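Manganese-containing pseudocatalase (Thermus thermophilus, PDB 2V8T) probably breaks down hydrogen peroxide into water and oxygen at a pair of manganese ions. Local coordinates at residues 42-45 with 46-50; 227-230 with 231-234; 250-253 with 254-257. One frame throughout, in Å; residues are numbered along the deposited sequence. Where two conformers were deposited one is given.

In the fold
Interaction 1 lies apart from the other two and nearest the metals. It sits on helix 36-49, and the side chain of Tyr43 comes to about 4 Å from a manganese ion. Interactions 2 and 3 lie on the same side of the chain's centre, with their own centres about 11 Å apart. They touch: Arg231 NE is 2.7 Å from Thr257 OG1 and His230 NE2 is 2.9 Å from Asp255 OD2, both probably hydrogen bonds. A sulfate ion, probably from the crystallisation liquor, is bound beside Arg231. The side chains of Tyr234 and Glu254 stay about 11 and 12 Å from a manganese ion. The nearest atoms of interactions 1 and 2 are about 10 Å apart.

Interaction 1 (42-45 with 46-50); sequences NYMY and QSFNF
Met44, Tyr45 and Phe48 meet within helix 36-49, part of the ferritin-like helical core that holds the two manganese ions. Met44 O accepts two bonds. Phe48 N reaches Met44 O at 3.0 Å in the regular helical pattern. Ser47 OG reaches Met44 O at 2.7 Å and bends well off the C=O direction, with an angle of 124° at the oxygen. The hydroxyl can turn back because OG lies between its own backbone N and carbonyl carbon (chi1 77°). Met44 O lies over one face of the Phe48 ring. The Met44 chain bends at chi2 and chi3 and brings CG to 3.4 Å from Phe48 CZ. Met44 SD is 4.4 Å from the centroid of the Phe48 ring, an oblique Met-aromatic contact. The edge of Phe48 points at the face of Tyr45 in a T-shaped pair, with centroids 5.4 Å apart and planes at 66°. In the second subunit, Arg4 bonds to Ser47 OG, Met37 packs on Tyr45 and Ala78 on Phe48. Tyr43 OH bonds to the manganese ligand Glu155, and Gln46 OE1 to Asn151. Gln46 runs alongside Tyr43, and Gln46 CG passes 3.1 Å from Asn42 O.

Interaction 2 (227-230 with 231-234); sequences LGFH and RNLY
The His230 ring has the Arg231 chain over one face. Arg231 CG sits 4.0 Å from the centroid of the His230 ring, a CH-pi contact. The guanidinium in turn has His230 NE2 over one of its faces, with the two planes 59° apart. The Phe229 ring has Leu227 CB over the centre of one face. Asn232 ND2 comes obliquely to Phe229 CD1 at 3.8 Å. Asn232 ND2 donates to Tyr234 OH at 3.1 Å, in the amide plane, and also to a water held by Leu227 O. These groups line the turn from helix 219-226 into strand 232-235. Gly228 ends the helix with a Schellman motif. Its positive phi suits glycine, and a CB there would come to 3.3 Å from Arg231 NH1. Arg231 N donates to Gly228 O at 3.0 Å, from above the carbonyl plane. With an alanine at His230, Asp255 OD2 is likely to lose its NE2 partner and Arg231 CG the flat surface beneath it. In the given conformer of Arg231, NE bonds to Thr257, NH2 to Asp255 and NH1 to the sulfate. Asp255 probably offsets the charge of Arg231; the sulfate, probably from the crystallisation liquor, marks a place where an anion can sit.

Interaction 3 (250-253 with 254-257); sequences GASP and EDGT
Ser252 and Glu254 form an ST turn in the loop that joins the parallel strands 232-235 and 260-263. Ser252 OG accepts from Glu254 N at 3.0 Å. The hydroxyl gets there because it lies anti to the backbone N of its own residue (chi1 170°), beside the carbonyl carbon. Gly256 N donates to Ser252 O at 2.9 Å, four residues back, which makes an alpha turn. Ser252 N donates to Thr257 O at 2.8 Å, in the carbonyl plane. The chain thus doubles back, and the runs 250-253 and 254-257 point 154° apart. Gly250 and Gly256 both have positive phi, which favours glycine. Thr257 O is also met by Ala251 CA in a CH...O contact. Glu254 was modelled in two conformers. In the one given, its chain bends at chi2, its CG packs against His230, and Glu254 CB rests 3.5 Å from Ser252 OG.

Asp255 makes the second side-chain turn, an Asx turn. Its CG stands between the backbone N and the carbonyl carbon (chi1 64°), which carries OD1 over toward the residue two ahead. Two donors of Thr257 grip Asp255 OD1 from the same face of the carboxylate. Thr257 N reaches Asp255 OD1 at 3.0 Å from above the carboxylate plane. Thr257 OG1 donates to Asp255 OD1 at 2.7 Å, nearer the plane and on the syn side. This double hold fixes the carboxylate, with Asp255 OD2 and the Thr257 hydroxyl facing residues 230-231. Ser252 CB packs 3.5 Å from Asp255 OD1.

Interaction 1 (42-45 with 46-50)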
loop_
_atom_site.group_PDB
_atom_site.type_symbol
_atom_site.label_atom_id
_atom_site.label_comp_id
_atom_site.label_asym_id
_atom_site.label_seq_id
_atom_site.Cartn_x
_atom_site.Cartn_y
_atom_site.Cartn_z
ATOM N N ASN A 42 17.487 7.856 -0.542
ATOM C CA ASN A 42 17.606 8.808 -1.624
ATOM C C ASN A 42 19.078 8.950 -2.067
ATOM O O ASN A 42 19.394 8.850 -3.239
ATOM C CB ASN A 42 17.062 10.205 -1.206
ATOM C CG ASN A 42 15.580 10.294 -1.519
ATOM O OD1 ASN A 42 15.232 10.608 -2.636
ATOM N ND2 ASN A 42 14.721 9.986 -0.554
ATOM N N TYR A 43 19.940 9.239 -1.081
ATOM C CA TYR A 43 21.341 9.521 -1.476
ATOM C C TYR A 43 22.028 8.250 -1.912
ATOM O O TYR A 43 22.887 8.282 -2.819
ATOM C CB TYR A 43 22.061 10.209 -0.342
ATOM C CG TYR A 43 21.338 11.403 0.208
ATOM C CD1 TYR A 43 20.401 12.166 -0.513
ATOM C CD2 TYR A 43 21.566 11.786 1.529
ATOM C CE1 TYR A 43 19.683 13.175 0.080
ATOM C CE2 TYR A 43 20.887 12.827 2.136
ATOM C CZ TYR A 43 19.914 13.518 1.391
ATOM O OH TYR A 43 19.168 14.516 1.944
ATOM N N MET A 44 21.690 7.120 -1.308
ATOM C CA MET A 44 22.306 5.864 -1.702
ATOM C C MET A 44 21.987 5.575 -3.157
ATOM O O MET A 44 22.883 5.312 -3.974
ATOM C CB MET A 44 21.851 4.744 -0.809
ATOM C CG MET A 44 22.634 3.543 -0.897
ATOM S SD MET A 44 24.376 3.696 -0.433
ATOM C CE MET A 44 24.251 3.873 1.017
ATOM N N TYR A 45 20.684 5.563 -3.522
ATOM C CA TYR A 45 20.329 5.252 -4.903
ATOM C C TYR A 45 20.819 6.311 -5.865
ATOM O O TYR A 45 21.267 5.983 -6.965
ATOM C CB TYR A 45 18.840 4.961 -5.039
ATOM C CG TYR A 45 18.526 3.553 -4.607
ATOM C CD1 TYR A 45 18.467 2.508 -5.513
ATOM C CD2 TYR A 45 18.357 3.206 -3.280
ATOM C CE1 TYR A 45 18.267 1.227 -5.115
ATOM C CE2 TYR A 45 18.160 1.901 -2.837
ATOM C CZ TYR A 45 18.112 0.913 -3.813
ATOM O OH TYR A 45 17.877 -0.405 -3.432
ATOM N N GLN A 46 20.740 7.610 -5.495
ATOM C CA GLN A 46 21.308 8.610 -6.384
ATOM C C GLN A 46 22.786 8.329 -6.635
ATOM O O GLN A 46 23.303 8.499 -7.741
ATOM C CB GLN A 46 21.141 10.026 -5.811
ATOM C CG GLN A 46 19.693 10.498 -5.868
ATOM C CD GLN A 46 19.507 11.748 -5.045
ATOM O OE1 GLN A 46 20.491 12.382 -4.674
ATOM N NE2 GLN A 46 18.274 12.127 -4.752
ATOM N N SER A 47 23.526 7.919 -5.574
ATOM C CA SER A 47 24.932 7.647 -5.753
ATOM C C SER A 47 25.151 6.457 -6.681
ATOM O O SER A 47 26.054 6.485 -7.536
ATOM C CB SER A 47 25.643 7.471 -4.418
ATOM O OG SER A 47 25.439 6.227 -3.770
ATOM N N PHE A 48 24.345 5.405 -6.557
ATOM C CA PHE A 48 24.467 4.267 -7.473
ATOM C C PHE A 48 24.223 4.724 -8.913
ATOM O O PHE A 48 24.929 4.334 -9.853
ATOM C CB PHE A 48 23.472 3.159 -7.114
ATOM C CG PHE A 48 23.605 2.578 -5.717
ATOM C CD1 PHE A 48 24.771 2.663 -4.975
ATOM C CD2 PHE A 48 22.522 1.879 -5.192
ATOM C CE1 PHE A 48 24.856 2.072 -3.726
ATOM C CE2 PHE A 48 22.621 1.278 -3.939
ATOM C CZ PHE A 48 23.773 1.378 -3.214
ATOM N N ASN A 49 23.155 5.516 -9.065
ATOM C CA ASN A 49 22.615 5.870 -10.386
ATOM C C ASN A 49 23.319 7.070 -11.021
ATOM O O ASN A 49 22.964 7.472 -12.128
ATOM C CB ASN A 49 21.133 6.183 -10.213
ATOM C CG ASN A 49 20.308 4.972 -9.783
ATOM O OD1 ASN A 49 19.096 5.228 -9.320
ATOM N ND2 ASN A 49 20.750 3.822 -9.926
ATOM N N PHE A 50 24.333 7.620 -10.365
ATOM C CA PHE A 50 24.957 8.872 -10.781
ATOM C C PHE A 50 25.650 8.698 -12.116
ATOM O O PHE A 50 26.479 7.808 -12.285
ATOM C CB PHE A 50 25.949 9.285 -9.666
ATOM C CG PHE A 50 26.407 10.706 -9.745
ATOM C CD1 PHE A 50 27.393 11.100 -10.665
ATOM C CD2 PHE A 50 25.890 11.656 -8.900
ATOM C CE1 PHE A 50 27.850 12.417 -10.705
ATOM C CE2 PHE A 50 26.349 12.974 -8.944
ATOM C CZ PHE A 50 27.320 13.336 -9.835
#

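Interaction 2 (227-230 with 231-234)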
loop_
_atom_site.group_PDB
_atom_site.type_symbol
_atom_site.label_atom_id
_atom_site.label_comp_id
_atom_site.label_asym_id
_atom_site.label_seq_id
_atom_site.Cartn_x
_atom_site.Cartn_y
_atom_site.Cartn_z
ATOM N N LEU A 227 30.506 22.835 20.064
ATOM C CA LEU A 227 31.585 21.887 19.832
ATOM C C LEU A 227 32.121 21.944 18.391
ATOM O O LEU A 227 33.090 21.234 18.085
ATOM C CB LEU A 227 31.124 20.462 20.167
ATOM C CG LEU A 227 30.789 20.221 21.629
ATOM C CD1 LEU A 227 30.334 18.775 21.806
ATOM C CD2 LEU A 227 32.000 20.498 22.512
ATOM N N GLY A 228 31.503 22.771 17.542
ATOM C CA GLY A 228 31.965 22.970 16.172
ATOM C C GLY A 228 31.342 22.054 15.139
ATOM O O GLY A 228 31.765 22.074 13.975
ATOM N N PHE A 229 30.334 21.267 15.520
ATOM C CA PHE A 229 29.881 20.189 14.653
ATOM C C PHE A 229 29.143 20.683 13.402
ATOM O O PHE A 229 29.063 19.942 12.413
ATOM C CB PHE A 229 29.062 19.177 15.409
ATOM C CG PHE A 229 29.855 18.384 16.453
ATOM C CD1 PHE A 229 31.224 18.394 16.555
ATOM C CD2 PHE A 229 29.202 17.636 17.395
ATOM C CE1 PHE A 229 31.884 17.603 17.488
ATOM C CE2 PHE A 229 29.868 16.874 18.324
ATOM C CZ PHE A 229 31.186 16.817 18.365
ATOM N N HIS A 230 28.618 21.911 13.408
ATOM C CA HIS A 230 28.024 22.486 12.210
ATOM C C HIS A 230 29.061 22.794 11.137
ATOM O O HIS A 230 28.682 23.062 9.983
ATOM C CB HIS A 230 27.259 23.773 12.545
ATOM C CG HIS A 230 28.123 24.810 13.187
ATOM N ND1 HIS A 230 28.711 24.573 14.416
ATOM C CD2 HIS A 230 28.475 26.045 12.754
ATOM C CE1 HIS A 230 29.393 25.668 14.701
ATOM N NE2 HIS A 230 29.284 26.578 13.727
ATOM N N ARG A 231 30.330 22.809 11.462
ATOM C CA ARG A 231 31.357 23.087 10.465
ATOM C C ARG A 231 31.783 21.821 9.739
ATOM O O ARG A 231 32.438 21.936 8.706
ATOM C CB ARG A 231 32.602 23.699 11.139
ATOM C CG ARG A 231 32.282 24.986 11.856
ATOM C CD ARG A 231 33.475 25.668 12.399
ATOM N NE ARG A 231 33.057 26.900 13.068
ATOM C CZ ARG A 231 32.967 26.986 14.389
ATOM N NH1 ARG A 231 33.484 26.003 15.174
ATOM N NH2 ARG A 231 32.388 28.063 14.965
ATOM N N ASN A 232 31.502 20.646 10.304
ATOM C CA ASN A 232 32.229 19.449 9.916
ATOM C C ASN A 232 31.489 18.611 8.909
ATOM O O ASN A 232 30.358 18.152 9.150
ATOM C CB ASN A 232 32.448 18.579 11.167
ATOM C CG ASN A 232 33.332 19.238 12.192
ATOM O OD1 ASN A 232 34.015 20.222 11.893
ATOM N ND2 ASN A 232 33.305 18.689 13.410
ATOM N N LEU A 233 32.138 18.327 7.789
ATOM C CA LEU A 233 31.691 17.286 6.859
ATOM C C LEU A 233 32.724 16.191 6.973
ATOM O O LEU A 233 33.888 16.359 6.548
ATOM C CB LEU A 233 31.555 17.808 5.432
ATOM C CG LEU A 233 30.872 16.855 4.465
ATOM C CD1 LEU A 233 29.376 16.676 4.806
ATOM C CD2 LEU A 233 31.013 17.362 3.041
ATOM N N TYR A 234 32.384 15.082 7.627
ATOM C CA TYR A 234 33.288 13.955 7.816
ATOM C C TYR A 234 33.357 13.145 6.530
ATOM O O TYR A 234 32.312 12.845 5.927
ATOM C CB TYR A 234 32.805 13.061 8.938
ATOM C CG TYR A 234 32.646 13.752 10.268
ATOM C CD1 TYR A 234 31.419 14.299 10.663
ATOM C CD2 TYR A 234 33.704 13.908 11.135
ATOM C CE1 TYR A 234 31.278 14.977 11.847
ATOM C CE2 TYR A 234 33.593 14.574 12.318
ATOM C CZ TYR A 234 32.390 15.156 12.691
ATOM O OH TYR A 234 32.237 15.852 13.868
HETATM O O HOH W 1 34.446 20.059 15.913
#

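Interaction 3 (250-253 with 254-257)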
loop_
_atom_site.group_PDB
_atom_site.type_symbol
_atom_site.label_atom_id
_atom_site.label_comp_id
_atom_site.label_asym_id
_atom_site.label_seq_id
_atom_site.Cartn_x
_atom_site.Cartn_y
_atom_site.Cartn_z
ATOM N N GLY A 250 33.924 27.703 2.467
ATOM C CA GLY A 250 33.234 28.941 2.705
ATOM C C GLY A 250 32.424 28.931 3.963
ATOM O O GLY A 250 32.617 28.168 4.891
ATOM N N ALA A 251 31.457 29.838 4.009
ATOM C CA ALA A 251 30.799 30.180 5.259
ATOM C C ALA A 251 29.739 29.182 5.636
ATOM O O ALA A 251 28.946 28.707 4.815
ATOM C CB ALA A 251 30.132 31.567 5.128
ATOM N N SER A 252 29.641 28.928 6.935
ATOM C CA SER A 252 28.523 28.182 7.508
ATOM C C SER A 252 27.288 29.073 7.526
ATOM O O SER A 252 27.377 30.224 8.014
ATOM C CB SER A 252 28.845 27.838 8.948
ATOM O OG SER A 252 27.691 27.314 9.622
ATOM N N PRO A 253 26.111 28.578 7.156
ATOM C CA PRO A 253 24.877 29.372 7.370
ATOM C C PRO A 253 24.605 29.668 8.841
ATOM O O PRO A 253 23.911 30.649 9.146
ATOM C CB PRO A 253 23.791 28.481 6.734
ATOM C CG PRO A 253 24.539 27.643 5.752
ATOM C CD PRO A 253 25.844 27.337 6.390
ATOM N N GLU A 254 25.094 28.865 9.770
ATOM C CA GLU A 254 24.744 29.058 11.169
ATOM C C GLU A 254 25.401 30.309 11.751
ATOM O O GLU A 254 24.780 31.034 12.506
ATOM C CB GLU A 254 25.233 27.882 12.046
ATOM C CG GLU A 254 24.787 26.490 11.717
ATOM C CD GLU A 254 23.355 26.318 11.685
ATOM O OE1 GLU A 254 22.614 26.890 12.519
ATOM O OE2 GLU A 254 22.946 25.502 10.807
ATOM N N ASP A 255 26.648 30.539 11.428
ATOM C CA ASP A 255 27.429 31.565 12.117
ATOM C C ASP A 255 28.443 32.255 11.257
ATOM O O ASP A 255 29.215 33.067 11.766
ATOM C CB ASP A 255 28.120 30.996 13.369
ATOM C CG ASP A 255 29.139 29.947 13.060
ATOM O OD1 ASP A 255 29.424 29.679 11.870
ATOM O OD2 ASP A 255 29.709 29.378 14.057
ATOM N N GLY A 256 28.506 31.984 9.952
ATOM C CA GLY A 256 29.428 32.649 9.065
ATOM C C GLY A 256 30.861 32.171 9.104
ATOM O O GLY A 256 31.677 32.673 8.335
ATOM N N THR A 257 31.170 31.194 9.947
ATOM C CA THR A 257 32.537 30.704 10.092
ATOM C C THR A 257 32.877 29.714 8.969
ATOM O O THR A 257 32.017 29.158 8.312
ATOM C CB THR A 257 32.767 30.077 11.474
ATOM O OG1 THR A 257 31.973 28.917 11.607
ATOM C CG2 THR A 257 32.494 31.094 12.610
#